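Local coordinates for protein PadR family transcriptional regulator (Streptococcus pneumoniae, PDB 5ZQH) that probably binds operator DNA as a dimer through winged helix-turn-helix domains and regulates transcription, as PadR family members do, at residues V13-G18 with V85-W90; K20-Y23 with Q29-R32; G59-S64 with D69-S74. All coordinates share one frame; numbering follows the deposited sequence.

Interaction 1: V13-G18 with V85-W90; sequences VLDMIG and VFWQQW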
ATOM      1  N   VAL A  13       5.988  -3.908 -10.275  1.00  5.95           N
ATOM      2  CA  VAL A  13       6.058  -5.033 -11.247  1.00  6.00           C
ATOM      3  C   VAL A  13       5.307  -4.713 -12.552  1.00  6.03           C
ATOM      4  O   VAL A  13       5.825  -4.942 -13.647  1.00  6.04           O
ATOM      5  CB  VAL A  13       5.616  -6.392 -10.614  1.00  5.99           C
ATOM      6  CG1 VAL A  13       5.246  -7.440 -11.656  1.00  5.97           C
ATOM      7  CG2 VAL A  13       6.714  -6.938  -9.713  1.00  5.99           C
ATOM      8  N   LEU A  14       4.098  -4.178 -12.411  1.00  6.10           N
ATOM      9  CA  LEU A  14       3.281  -3.700 -13.529  1.00  6.17           C
ATOM     10  C   LEU A  14       3.972  -2.610 -14.366  1.00  6.20           C
ATOM     11  O   LEU A  14       3.963  -2.683 -15.601  1.00  6.20           O
ATOM     12  CB  LEU A  14       1.922  -3.212 -13.008  1.00  6.18           C
ATOM     13  CG  LEU A  14       0.576  -3.874 -13.358  1.00  6.20           C
ATOM     14  CD1 LEU A  14       0.659  -5.300 -13.893  1.00  6.18           C
ATOM     15  CD2 LEU A  14      -0.377  -3.783 -12.171  1.00  6.19           C
ATOM     16  N   ASP A  15       4.578  -1.629 -13.689  1.00  6.25           N
ATOM     17  CA  ASP A  15       5.322  -0.542 -14.345  1.00  6.31           C
ATOM     18  C   ASP A  15       6.540  -1.049 -15.120  1.00  6.37           C
ATOM     19  O   ASP A  15       6.750  -0.648 -16.266  1.00  6.39           O
ATOM     20  CB  ASP A  15       5.729   0.534 -13.330  1.00  6.28           C
ATOM     21  CG  ASP A  15       6.224   1.821 -13.991  1.00  6.27           C
ATOM     22  OD1 ASP A  15       5.436   2.483 -14.704  1.00  6.25           O
ATOM     23  OD2 ASP A  15       7.403   2.176 -13.781  1.00  6.25           O
ATOM     24  N   MET A  16       7.318  -1.935 -14.491  1.00  6.45           N
ATOM     25  CA  MET A  16       8.504  -2.549 -15.102  1.00  6.55           C
ATOM     26  C   MET A  16       8.191  -3.324 -16.382  1.00  6.61           C
ATOM     27  O   MET A  16       8.938  -3.230 -17.356  1.00  6.62           O
ATOM     28  CB  MET A  16       9.230  -3.450 -14.104  1.00  6.54           C
ATOM     29  CG  MET A  16      10.034  -2.694 -13.065  1.00  6.54           C
ATOM     30  SD  MET A  16      10.703  -3.803 -11.818  1.00  6.56           S
ATOM     31  CE  MET A  16      11.568  -2.627 -10.777  1.00  6.56           C
ATOM     32  N   ILE A  17       7.082  -4.069 -16.360  1.00  6.70           N
ATOM     33  CA  ILE A  17       6.554  -4.811 -17.515  1.00  6.81           C
ATOM     34  C   ILE A  17       6.096  -3.854 -18.632  1.00  6.89           C
ATOM     35  O   ILE A  17       6.239  -4.165 -19.820  1.00  6.90           O
ATOM     36  CB  ILE A  17       5.434  -5.790 -17.069  1.00  6.81           C
ATOM     37  CG1 ILE A  17       6.041  -6.995 -16.347  1.00  6.81           C
ATOM     38  CG2 ILE A  17       4.586  -6.279 -18.236  1.00  6.81           C
ATOM     39  CD1 ILE A  17       5.092  -7.696 -15.391  1.00  6.83           C
ATOM     40  N   GLY A  18       5.570  -2.695 -18.237  1.00  7.01           N
ATOM     41  CA  GLY A  18       5.215  -1.614 -19.165  1.00  7.15           C
ATOM     42  C   GLY A  18       6.384  -0.961 -19.886  1.00  7.21           C
ATOM     43  O   GLY A  18       6.302  -0.716 -21.096  1.00  7.20           O
ATOM     44  N   VAL A  85      -3.539   4.010 -13.056  1.00  8.17           N
ATOM     45  CA  VAL A  85      -4.255   4.058 -11.767  1.00  8.08           C
ATOM     46  C   VAL A  85      -3.269   4.078 -10.593  1.00  8.03           C
ATOM     47  O   VAL A  85      -3.410   4.910  -9.695  1.00  8.02           O
ATOM     48  CB  VAL A  85      -5.296   2.903 -11.622  1.00  8.07           C
ATOM     49  CG1 VAL A  85      -5.699   2.668 -10.167  1.00  8.03           C
ATOM     50  CG2 VAL A  85      -6.539   3.194 -12.452  1.00  8.05           C
ATOM     51  N   PHE A  86      -2.277   3.179 -10.630  1.00  7.96           N
ATOM     52  CA  PHE A  86      -1.212   3.107  -9.619  1.00  7.87           C
ATOM     53  C   PHE A  86      -0.453   4.424  -9.433  1.00  7.85           C
ATOM     54  O   PHE A  86      -0.292   4.878  -8.297  1.00  7.83           O
ATOM     55  CB  PHE A  86      -0.224   1.957  -9.897  1.00  7.85           C
ATOM     56  CG  PHE A  86       1.045   2.032  -9.072  1.00  7.81           C
ATOM     57  CD1 PHE A  86       1.034   1.705  -7.712  1.00  7.80           C
ATOM     58  CD2 PHE A  86       2.245   2.454  -9.650  1.00  7.80           C
ATOM     59  CE1 PHE A  86       2.193   1.793  -6.950  1.00  7.79           C
ATOM     60  CE2 PHE A  86       3.407   2.540  -8.894  1.00  7.79           C
ATOM     61  CZ  PHE A  86       3.379   2.210  -7.541  1.00  7.80           C
ATOM     62  N   TRP A  87       0.014   5.017 -10.536  1.00  7.79           N
ATOM     63  CA  TRP A  87       0.781   6.266 -10.464  1.00  7.79           C
ATOM     64  C   TRP A  87      -0.030   7.463  -9.992  1.00  7.82           C
ATOM     65  O   TRP A  87       0.501   8.329  -9.296  1.00  7.83           O
ATOM     66  CB  TRP A  87       1.505   6.579 -11.776  1.00  7.71           C
ATOM     67  CG  TRP A  87       2.687   5.679 -12.029  1.00  7.67           C
ATOM     68  CD1 TRP A  87       2.898   4.897 -13.128  1.00  7.63           C
ATOM     69  CD2 TRP A  87       3.810   5.458 -11.159  1.00  7.63           C
ATOM     70  NE1 TRP A  87       4.083   4.213 -13.007  1.00  7.60           N
ATOM     71  CE2 TRP A  87       4.664   4.534 -11.809  1.00  7.61           C
ATOM     72  CE3 TRP A  87       4.182   5.956  -9.899  1.00  7.61           C
ATOM     73  CZ2 TRP A  87       5.869   4.089 -11.241  1.00  7.59           C
ATOM     74  CZ3 TRP A  87       5.383   5.517  -9.334  1.00  7.61           C
ATOM     75  CH2 TRP A  87       6.212   4.593 -10.009  1.00  7.59           C
ATOM     76  N   GLN A  88      -1.310   7.499 -10.355  1.00  7.87           N
ATOM     77  CA  GLN A  88      -2.226   8.519  -9.840  1.00  7.92           C
ATOM     78  C   GLN A  88      -2.500   8.312  -8.347  1.00  7.90           C
ATOM     79  O   GLN A  88      -2.480   9.274  -7.570  1.00  7.90           O
ATOM     80  CB  GLN A  88      -3.529   8.547 -10.637  1.00  7.94           C
ATOM     81  CG  GLN A  88      -3.350   9.014 -12.069  1.00  8.00           C
ATOM     82  CD  GLN A  88      -4.652   9.039 -12.837  1.00  8.03           C
ATOM     83  OE1 GLN A  88      -4.928   8.144 -13.642  1.00  8.05           O
ATOM     84  NE2 GLN A  88      -5.466  10.066 -12.592  1.00  8.02           N
ATOM     85  N   GLN A  89      -2.732   7.058  -7.960  1.00  7.89           N
ATOM     86  CA  GLN A  89      -2.948   6.696  -6.557  1.00  7.91           C
ATOM     87  C   GLN A  89      -1.694   6.897  -5.705  1.00  7.90           C
ATOM     88  O   GLN A  89      -1.800   7.302  -4.553  1.00  7.93           O
ATOM     89  CB  GLN A  89      -3.462   5.264  -6.428  1.00  7.91           C
ATOM     90  CG  GLN A  89      -4.246   5.019  -5.149  1.00  7.97           C
ATOM     91  CD  GLN A  89      -5.002   3.705  -5.144  1.00  7.99           C
ATOM     92  OE1 GLN A  89      -6.187   3.669  -4.819  1.00  8.00           O
ATOM     93  NE2 GLN A  89      -4.319   2.617  -5.494  1.00  8.01           N
ATOM     94  N   TRP A  90      -0.520   6.628  -6.275  1.00  7.91           N
ATOM     95  CA  TRP A  90       0.739   6.850  -5.566  1.00  7.92           C
ATOM     96  C   TRP A  90       1.005   8.343  -5.329  1.00  7.98           C
ATOM     97  O   TRP A  90       1.363   8.727  -4.212  1.00  8.00           O
ATOM     98  CB  TRP A  90       1.937   6.178  -6.256  1.00  7.82           C
ATOM     99  CG  TRP A  90       3.199   6.419  -5.498  1.00  7.76           C
ATOM    100  CD1 TRP A  90       4.182   7.330  -5.800  1.00  7.75           C
ATOM    101  CD2 TRP A  90       3.597   5.790  -4.275  1.00  7.73           C
ATOM    102  NE1 TRP A  90       5.179   7.285  -4.851  1.00  7.72           N
ATOM    103  CE2 TRP A  90       4.848   6.351  -3.903  1.00  7.72           C
ATOM    104  CE3 TRP A  90       3.028   4.797  -3.461  1.00  7.70           C
ATOM    105  CZ2 TRP A  90       5.539   5.951  -2.751  1.00  7.69           C
ATOM    106  CZ3 TRP A  90       3.716   4.395  -2.316  1.00  7.70           C
ATOM    107  CH2 TRP A  90       4.962   4.977  -1.971  1.00  7.71           C
TER
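D15 and W87 join helix 3-19 of the winged helix-turn-helix part to the long C-terminal helix 77-101, which in PadR proteins serves dimerization. The helices stand well apart, with 8.9 Å between the CA atoms of D15 and F86, so the meeting depends on the reach of the indole. W87 gives its ring N-H to the carboxylate: NE1 lies 2.8 Å from OD1 of D15, and the bond is nearly straight at 168°. The acceptor sits at the edge of the indole, in the plane of the ring. Seen from D15, however, the donor stands above the carboxylate, because the two flat groups are almost perpendicular, at 84°. The CG of D15 is anti to its own backbone N (chi1 -167°), which carries the carboxylate out to the pyrrole edge. The second oxygen, OD2, lies 3.5 Å from CZ2 of W87 and is hydrogen-bonded to Q19, so the carboxylate is held at both oxygens. F86 supports the indole from its own helix: CE2 of F86 lies 3.4 Å above one face of the indole of W87, toward its rim.

Nearby, L14 packs on R82 and D15 on V83. The second subunit closes over the same region: its I100 rests on D15, its V97 on W87 and W90, and the W90 rings of the two chains stack. A polar link between an N-terminal helix and a long C-terminal helix, set beside the subunit interface, fits the helical dimerization region of PadR-type winged helix-turn-helix proteins.

Interaction 2: K20-Y23 with Q29-R32; sequences KERY and QTLR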
ATOM      1  N   LYS A  20       9.548  -2.245 -20.312  1.00  7.58           N
ATOM      2  CA  LYS A  20      10.171  -3.267 -21.143  1.00  7.66           C
ATOM      3  C   LYS A  20       9.583  -4.641 -20.824  1.00  7.73           C
ATOM      4  O   LYS A  20       9.490  -5.047 -19.662  1.00  7.71           O
ATOM      5  CB  LYS A  20      11.691  -3.276 -20.946  1.00  7.64           C
ATOM      6  CG  LYS A  20      12.452  -4.072 -21.992  1.00  7.65           C
ATOM      7  CD  LYS A  20      13.763  -4.594 -21.431  1.00  7.67           C
ATOM      8  CE  LYS A  20      14.346  -5.707 -22.295  1.00  7.71           C
ATOM      9  NZ  LYS A  20      13.634  -7.019 -22.161  1.00  7.70           N
ATOM     10  N   GLU A  21       9.178  -5.330 -21.888  1.00  7.85           N
ATOM     11  CA  GLU A  21       8.750  -6.724 -21.872  1.00  7.97           C
ATOM     12  C   GLU A  21       9.824  -7.591 -21.191  1.00  8.02           C
ATOM     13  O   GLU A  21      10.960  -7.672 -21.677  1.00  8.05           O
ATOM     14  CB  GLU A  21       8.546  -7.153 -23.325  1.00  8.00           C
ATOM     15  CG  GLU A  21       7.637  -8.343 -23.547  1.00  8.05           C
ATOM     16  CD  GLU A  21       7.334  -8.569 -25.016  1.00  8.08           C
ATOM     17  OE1 GLU A  21       7.109  -7.568 -25.745  1.00  8.08           O
ATOM     18  OE2 GLU A  21       7.322  -9.751 -25.444  1.00  8.09           O
ATOM     19  N   ARG A  22       9.467  -8.209 -20.062  1.00  8.06           N
ATOM     20  CA  ARG A  22      10.428  -8.954 -19.229  1.00  8.11           C
ATOM     21  C   ARG A  22       9.960 -10.355 -18.840  1.00  8.10           C
ATOM     22  O   ARG A  22       8.764 -10.573 -18.628  1.00  8.13           O
ATOM     23  CB  ARG A  22      10.738  -8.169 -17.952  1.00  8.14           C
ATOM     24  CG  ARG A  22      11.801  -7.094 -18.111  1.00  8.21           C
ATOM     25  CD  ARG A  22      12.264  -6.579 -16.757  1.00  8.24           C
ATOM     26  NE  ARG A  22      13.197  -5.462 -16.887  1.00  8.25           N
ATOM     27  CZ  ARG A  22      12.862  -4.172 -16.864  1.00  8.26           C
ATOM     28  NH1 ARG A  22      11.595  -3.787 -16.715  1.00  8.23           N
ATOM     29  NH2 ARG A  22      13.810  -3.255 -16.996  1.00  8.27           N
ATOM     30  N   TYR A  23      10.907 -11.292 -18.733  1.00  8.08           N
ATOM     31  CA  TYR A  23      10.623 -12.617 -18.165  1.00  8.06           C
ATOM     32  C   TYR A  23      10.927 -12.688 -16.660  1.00  8.04           C
ATOM     33  O   TYR A  23      11.629 -11.827 -16.123  1.00  8.05           O
ATOM     34  CB  TYR A  23      11.268 -13.768 -18.973  1.00  8.08           C
ATOM     35  CG  TYR A  23      12.783 -13.861 -18.998  1.00  8.08           C
ATOM     36  CD1 TYR A  23      13.481 -14.578 -18.018  1.00  8.07           C
ATOM     37  CD2 TYR A  23      13.519 -13.280 -20.037  1.00  8.09           C
ATOM     38  CE1 TYR A  23      14.870 -14.679 -18.051  1.00  8.06           C
ATOM     39  CE2 TYR A  23      14.909 -13.384 -20.086  1.00  8.06           C
ATOM     40  CZ  TYR A  23      15.579 -14.077 -19.089  1.00  8.06           C
ATOM     41  OH  TYR A  23      16.950 -14.176 -19.131  1.00  8.04           O
ATOM     42  N   GLN A  29      15.503  -9.618 -10.763  1.00  9.22           N
ATOM     43  CA  GLN A  29      16.801  -8.921 -10.748  1.00  9.39           C
ATOM     44  C   GLN A  29      16.669  -7.411 -10.880  1.00  9.53           C
ATOM     45  O   GLN A  29      17.415  -6.671 -10.241  1.00  9.58           O
ATOM     46  CB  GLN A  29      17.750  -9.481 -11.816  1.00  9.40           C
ATOM     47  CG  GLN A  29      18.118 -10.958 -11.649  1.00  9.45           C
ATOM     48  CD  GLN A  29      18.928 -11.263 -10.395  1.00  9.47           C
ATOM     49  OE1 GLN A  29      19.557 -10.385  -9.804  1.00  9.51           O
ATOM     50  NE2 GLN A  29      18.921 -12.520  -9.993  1.00  9.52           N
ATOM     51  N   THR A  30      15.714  -6.968 -11.699  1.00  9.71           N
ATOM     52  CA  THR A  30      15.367  -5.546 -11.842  1.00  9.92           C
ATOM     53  C   THR A  30      14.783  -4.993 -10.537  1.00 10.06           C
ATOM     54  O   THR A  30      15.038  -3.846 -10.178  1.00 10.08           O
ATOM     55  CB  THR A  30      14.393  -5.332 -13.026  1.00  9.93           C
ATOM     56  OG1 THR A  30      14.923  -5.974 -14.191  1.00  9.96           O
ATOM     57  CG2 THR A  30      14.195  -3.850 -13.345  1.00  9.95           C
ATOM     58  N   LEU A  31      14.032  -5.838  -9.831  1.00 10.29           N
ATOM     59  CA  LEU A  31      13.402  -5.507  -8.553  1.00 10.53           C
ATOM     60  C   LEU A  31      14.463  -5.356  -7.449  1.00 10.71           C
ATOM     61  O   LEU A  31      14.432  -4.383  -6.685  1.00 10.81           O
ATOM     62  CB  LEU A  31      12.371  -6.589  -8.201  1.00 10.47           C
ATOM     63  CG  LEU A  31      10.906  -6.379  -7.789  1.00 10.50           C
ATOM     64  CD1 LEU A  31      10.213  -5.145  -8.355  1.00 10.51           C
ATOM     65  CD2 LEU A  31      10.128  -7.620  -8.184  1.00 10.49           C
ATOM     66  N   ARG A  32      15.401  -6.302  -7.392  1.00 10.89           N
ATOM     67  CA  ARG A  32      16.536  -6.243  -6.462  1.00 11.14           C
ATOM     68  C   ARG A  32      17.373  -4.971  -6.662  1.00 11.27           C
ATOM     69  O   ARG A  32      17.698  -4.282  -5.689  1.00 11.24           O
ATOM     70  CB  ARG A  32      17.420  -7.495  -6.582  1.00 11.21           C
ATOM     71  CG  ARG A  32      16.791  -8.788  -6.072  1.00 11.27           C
ATOM     72  CD  ARG A  32      17.834  -9.884  -5.913  1.00 11.33           C
ATOM     73  NE  ARG A  32      17.290 -11.228  -6.146  1.00 11.45           N
ATOM     74  CZ  ARG A  32      16.674 -11.988  -5.235  1.00 11.50           C
ATOM     75  NH1 ARG A  32      16.490 -11.561  -3.985  1.00 11.55           N
ATOM     76  NH2 ARG A  32      16.231 -13.189  -5.579  1.00 11.50           N
TER
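R22 and T30 approach each other from opposite directions, linking the short strand 22-23 of the winged helix-turn-helix domain to helix 24-34, the first helix of its helix-turn-helix. The backbones remain distant, with 9.5 Å between CA of R22 and CA of T30, and the arginine spans most of that interval. Its chain is extended from CG to NE, with CG set beside the backbone N and anti to the carbonyl carbon (chi1 -83°), which points the guanidinium at the helix, one face under the threonine methyl. T30 meets it with both branches. The methyl CG2 lies over that face of the guanidinium, toward the rim, 3.7 Å from NH2 of R22. The hydroxyl OG1 lies 3.2 Å from NE of R22, but the angle is poor and the pair is not a hydrogen bond. The hydroxyl is bonded instead to the backbone O of E26, one turn earlier in the same helix. This leaves the R22-T30 meeting chiefly one of packing.

On the opposite face of the guanidinium is CB of K20, also toward the rim, so the group is flanked by aliphatic carbon above and below. M16 of helix 3-19 touches both R22 and T30. K20 itself curls back at the end of its chain (chi4 -74°), bringing NZ to a hydrogen bond of 2.8 Å with O of E21.

Interaction 3: G59-S64 with D69-S74; sequences GDMRPS and DRKYFS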
ATOM      1  N   GLY A  59       1.855 -13.751 -20.880  1.00 14.51           N
ATOM      2  CA  GLY A  59       3.120 -14.466 -21.051  1.00 14.68           C
ATOM      3  C   GLY A  59       3.191 -15.168 -22.391  1.00 14.88           C
ATOM      4  O   GLY A  59       2.323 -15.977 -22.720  1.00 14.89           O
ATOM      5  N   ASP A  60       4.222 -14.836 -23.167  1.00 15.12           N
ATOM      6  CA  ASP A  60       4.471 -15.457 -24.474  1.00 15.43           C
ATOM      7  C   ASP A  60       5.918 -15.942 -24.574  1.00 15.63           C
ATOM      8  O   ASP A  60       6.842 -15.261 -24.115  1.00 15.71           O
ATOM      9  CB  ASP A  60       4.156 -14.481 -25.619  1.00 15.45           C
ATOM     10  CG  ASP A  60       2.695 -14.046 -25.639  1.00 15.45           C
ATOM     11  OD1 ASP A  60       1.809 -14.871 -25.951  1.00 15.52           O
ATOM     12  OD2 ASP A  60       2.431 -12.867 -25.347  1.00 15.50           O
ATOM     13  N   MET A  61       6.100 -17.120 -25.168  1.00 15.92           N
ATOM     14  CA  MET A  61       7.417 -17.746 -25.291  1.00 16.16           C
ATOM     15  C   MET A  61       8.196 -17.173 -26.475  1.00 16.29           C
ATOM     16  O   MET A  61       7.712 -17.201 -27.610  1.00 16.30           O
ATOM     17  CB  MET A  61       7.280 -19.268 -25.440  1.00 16.23           C
ATOM     18  CG  MET A  61       6.689 -20.000 -24.238  1.00 16.29           C
ATOM     19  SD  MET A  61       7.594 -19.863 -22.678  1.00 16.42           S
ATOM     20  CE  MET A  61       9.243 -20.404 -23.133  1.00 16.31           C
ATOM     21  N   ARG A  62       9.389 -16.643 -26.191  1.00 16.48           N
ATOM     22  CA  ARG A  62      10.312 -16.114 -27.215  1.00 16.64           C
ATOM     23  C   ARG A  62      11.796 -16.155 -26.761  1.00 16.69           C
ATOM     24  O   ARG A  62      12.056 -16.265 -25.554  1.00 16.70           O
ATOM     25  CB  ARG A  62       9.867 -14.718 -27.719  1.00 16.72           C
ATOM     26  CG  ARG A  62       9.962 -13.553 -26.747  1.00 16.88           C
ATOM     27  CD  ARG A  62       9.926 -12.240 -27.519  1.00 17.11           C
ATOM     28  NE  ARG A  62       9.835 -11.043 -26.676  1.00 17.29           N
ATOM     29  CZ  ARG A  62      10.873 -10.322 -26.242  1.00 17.45           C
ATOM     30  NH1 ARG A  62      12.125 -10.665 -26.534  1.00 17.49           N
ATOM     31  NH2 ARG A  62      10.660  -9.244 -25.498  1.00 17.50           N
ATOM     32  N   PRO A  63      12.765 -16.082 -27.719  1.00 16.73           N
ATOM     33  CA  PRO A  63      14.175 -16.279 -27.336  1.00 16.80           C
ATOM     34  C   PRO A  63      14.813 -15.139 -26.540  1.00 16.86           C
ATOM     35  O   PRO A  63      14.820 -13.988 -26.993  1.00 16.99           O
ATOM     36  CB  PRO A  63      14.897 -16.465 -28.689  1.00 16.80           C
ATOM     37  CG  PRO A  63      13.823 -16.733 -29.688  1.00 16.74           C
ATOM     38  CD  PRO A  63      12.635 -15.967 -29.187  1.00 16.77           C
ATOM     39  N   SER A  64      15.355 -15.483 -25.369  1.00 16.85           N
ATOM     40  CA  SER A  64      16.153 -14.570 -24.541  1.00 16.89           C
ATOM     41  C   SER A  64      17.499 -14.213 -25.234  1.00 16.85           C
ATOM     42  O   SER A  64      17.850 -14.852 -26.238  1.00 16.91           O
ATOM     43  CB  SER A  64      16.354 -15.166 -23.134  1.00 16.92           C
ATOM     44  OG  SER A  64      17.172 -16.320 -23.167  1.00 17.01           O
ATOM     45  N   ASP A  69      14.456 -20.069 -24.977  1.00 14.29           N
ATOM     46  CA  ASP A  69      13.109 -19.515 -24.906  1.00 14.10           C
ATOM     47  C   ASP A  69      12.678 -19.283 -23.463  1.00 13.93           C
ATOM     48  O   ASP A  69      12.751 -20.188 -22.620  1.00 13.90           O
ATOM     49  CB  ASP A  69      12.099 -20.426 -25.619  1.00 14.18           C
ATOM     50  CG  ASP A  69      12.060 -20.213 -27.128  1.00 14.26           C
ATOM     51  OD1 ASP A  69      12.582 -19.191 -27.632  1.00 14.34           O
ATOM     52  OD2 ASP A  69      11.489 -21.082 -27.818  1.00 14.28           O
ATOM     53  N   ARG A  70      12.243 -18.057 -23.195  1.00 13.66           N
ATOM     54  CA  ARG A  70      11.713 -17.673 -21.897  1.00 13.39           C
ATOM     55  C   ARG A  70      10.313 -17.099 -22.082  1.00 13.14           C
ATOM     56  O   ARG A  70       9.963 -16.656 -23.179  1.00 13.13           O
ATOM     57  CB  ARG A  70      12.644 -16.659 -21.215  1.00 13.52           C
ATOM     58  CG  ARG A  70      13.995 -17.209 -20.747  1.00 13.69           C
ATOM     59  CD  ARG A  70      13.890 -17.988 -19.438  1.00 13.80           C
ATOM     60  NE  ARG A  70      15.056 -18.836 -19.201  1.00 13.93           N
ATOM     61  CZ  ARG A  70      15.215 -20.068 -19.690  1.00 14.07           C
ATOM     62  NH1 ARG A  70      14.284 -20.627 -20.458  1.00 14.16           N
ATOM     63  NH2 ARG A  70      16.317 -20.753 -19.415  1.00 14.12           N
ATOM     64  N   LYS A  71       9.516 -17.132 -21.017  1.00 12.87           N
ATOM     65  CA  LYS A  71       8.170 -16.572 -21.030  1.00 12.64           C
ATOM     66  C   LYS A  71       8.207 -15.078 -20.696  1.00 12.48           C
ATOM     67  O   LYS A  71       8.293 -14.700 -19.529  1.00 12.31           O
ATOM     68  CB  LYS A  71       7.259 -17.331 -20.057  1.00 12.65           C
ATOM     69  CG  LYS A  71       5.778 -17.069 -20.276  1.00 12.68           C
ATOM     70  CD  LYS A  71       4.957 -17.370 -19.031  1.00 12.71           C
ATOM     71  CE  LYS A  71       4.251 -18.710 -19.126  1.00 12.72           C
ATOM     72  NZ  LYS A  71       3.064 -18.706 -18.226  1.00 12.77           N
ATOM     73  N   TYR A  72       8.138 -14.243 -21.735  1.00 12.36           N
ATOM     74  CA  TYR A  72       8.148 -12.790 -21.578  1.00 12.23           C
ATOM     75  C   TYR A  72       6.763 -12.245 -21.242  1.00 12.09           C
ATOM     76  O   TYR A  72       5.778 -12.561 -21.910  1.00 12.07           O
ATOM     77  CB  TYR A  72       8.683 -12.112 -22.841  1.00 12.32           C
ATOM     78  CG  TYR A  72      10.186 -12.077 -22.947  1.00 12.36           C
ATOM     79  CD1 TYR A  72      10.889 -13.130 -23.543  1.00 12.43           C
ATOM     80  CD2 TYR A  72      10.913 -10.986 -22.464  1.00 12.38           C
ATOM     81  CE1 TYR A  72      12.274 -13.100 -23.661  1.00 12.46           C
ATOM     82  CE2 TYR A  72      12.298 -10.946 -22.567  1.00 12.44           C
ATOM     83  CZ  TYR A  72      12.973 -12.008 -23.169  1.00 12.46           C
ATOM     84  OH  TYR A  72      14.345 -11.977 -23.274  1.00 12.58           O
ATOM     85  N   PHE A  73       6.706 -11.426 -20.197  1.00 11.93           N
ATOM     86  CA  PHE A  73       5.473 -10.777 -19.780  1.00 11.88           C
ATOM     87  C   PHE A  73       5.375  -9.362 -20.347  1.00 11.86           C
ATOM     88  O   PHE A  73       6.323  -8.579 -20.254  1.00 11.87           O
ATOM     89  CB  PHE A  73       5.352 -10.759 -18.252  1.00 11.80           C
ATOM     90  CG  PHE A  73       5.325 -12.124 -17.626  1.00 11.77           C
ATOM     91  CD1 PHE A  73       4.169 -12.919 -17.684  1.00 11.74           C
ATOM     92  CD2 PHE A  73       6.454 -12.628 -16.971  1.00 11.69           C
ATOM     93  CE1 PHE A  73       4.145 -14.182 -17.108  1.00 11.68           C
ATOM     94  CE2 PHE A  73       6.429 -13.893 -16.392  1.00 11.65           C
ATOM     95  CZ  PHE A  73       5.275 -14.668 -16.460  1.00 11.64           C
ATOM     96  N   SER A  74       4.228  -9.068 -20.956  1.00 11.85           N
ATOM     97  CA  SER A  74       3.890  -7.731 -21.468  1.00 11.83           C
ATOM     98  C   SER A  74       2.483  -7.339 -21.004  1.00 11.77           C
ATOM     99  O   SER A  74       1.646  -8.216 -20.740  1.00 11.92           O
ATOM    100  CB  SER A  74       3.973  -7.702 -22.993  1.00 11.81           C
ATOM    101  OG  SER A  74       3.138  -8.699 -23.553  1.00 11.83           O
TER
HETATM  102  O   HOH W   1       4.244 -11.123 -23.890  1.00 15.47           O
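Strands 59-63 and 69-74 run antiparallel, twisted to 140° between their directions, and form the beta hairpin that is the wing of the winged helix fold. D60 with Y72 and R62 with R70 are the hydrogen-bonded pairs, each closed by two backbone bonds; G59-F73, M61-K71 and P63-D69 alternate with them.

On the face bearing R62 and Y72, the arginine guanidinium lies flat on the tyrosine ring. The planes are only 8° apart, and CZ of R62 stands 3.7 Å over the ring centroid of Y72, a cation-pi stack. CG of R62 is placed between its backbone N and carbonyl carbon (chi1 69°), from where the extended chain runs over the ring, starting near CD1. A salt bridge from NE to E21 fixes the guanidinium further, while Y23 meets the Y72 ring edge-to-face. S64 closes the far edge of the ring, its CA 3.4 Å from OH of Y72.

The other face carries M61, K71 and F73. M61 curls along its chain to bring SD to 3.7 Å from CB of K71, and F73 turns toward L48 and E52 of helix 45-53. At the base of the wing, D60 forms a salt bridge through OD1 with R58, and a water bonds to D60 OD2, Y72 O and S74 OG, the last at 2.7 Å.

Overall arrangement
Interactions 2 and 3 lie in series along the chain, both nested inside the loop that interaction 1 closes. They share the small sheet, and their centres are about 12 Å apart: R22 O lies 2.7 Å from F73 N in a probable hydrogen bond, which together with the E21-R62 salt bridge ties the strand 22-23 region to the wing. Interaction 1, centred about 14 Å from the centre of interaction 2 and 21 Å from that of interaction 3, reaches both through helix 3-19. M16 O comes within 2.8 Å of R22 NH1, and I17 CG2 packs 3.5 Å from F73 O. Helix 3-19 thus connects the putative DNA-binding part with the side facing the second subunit.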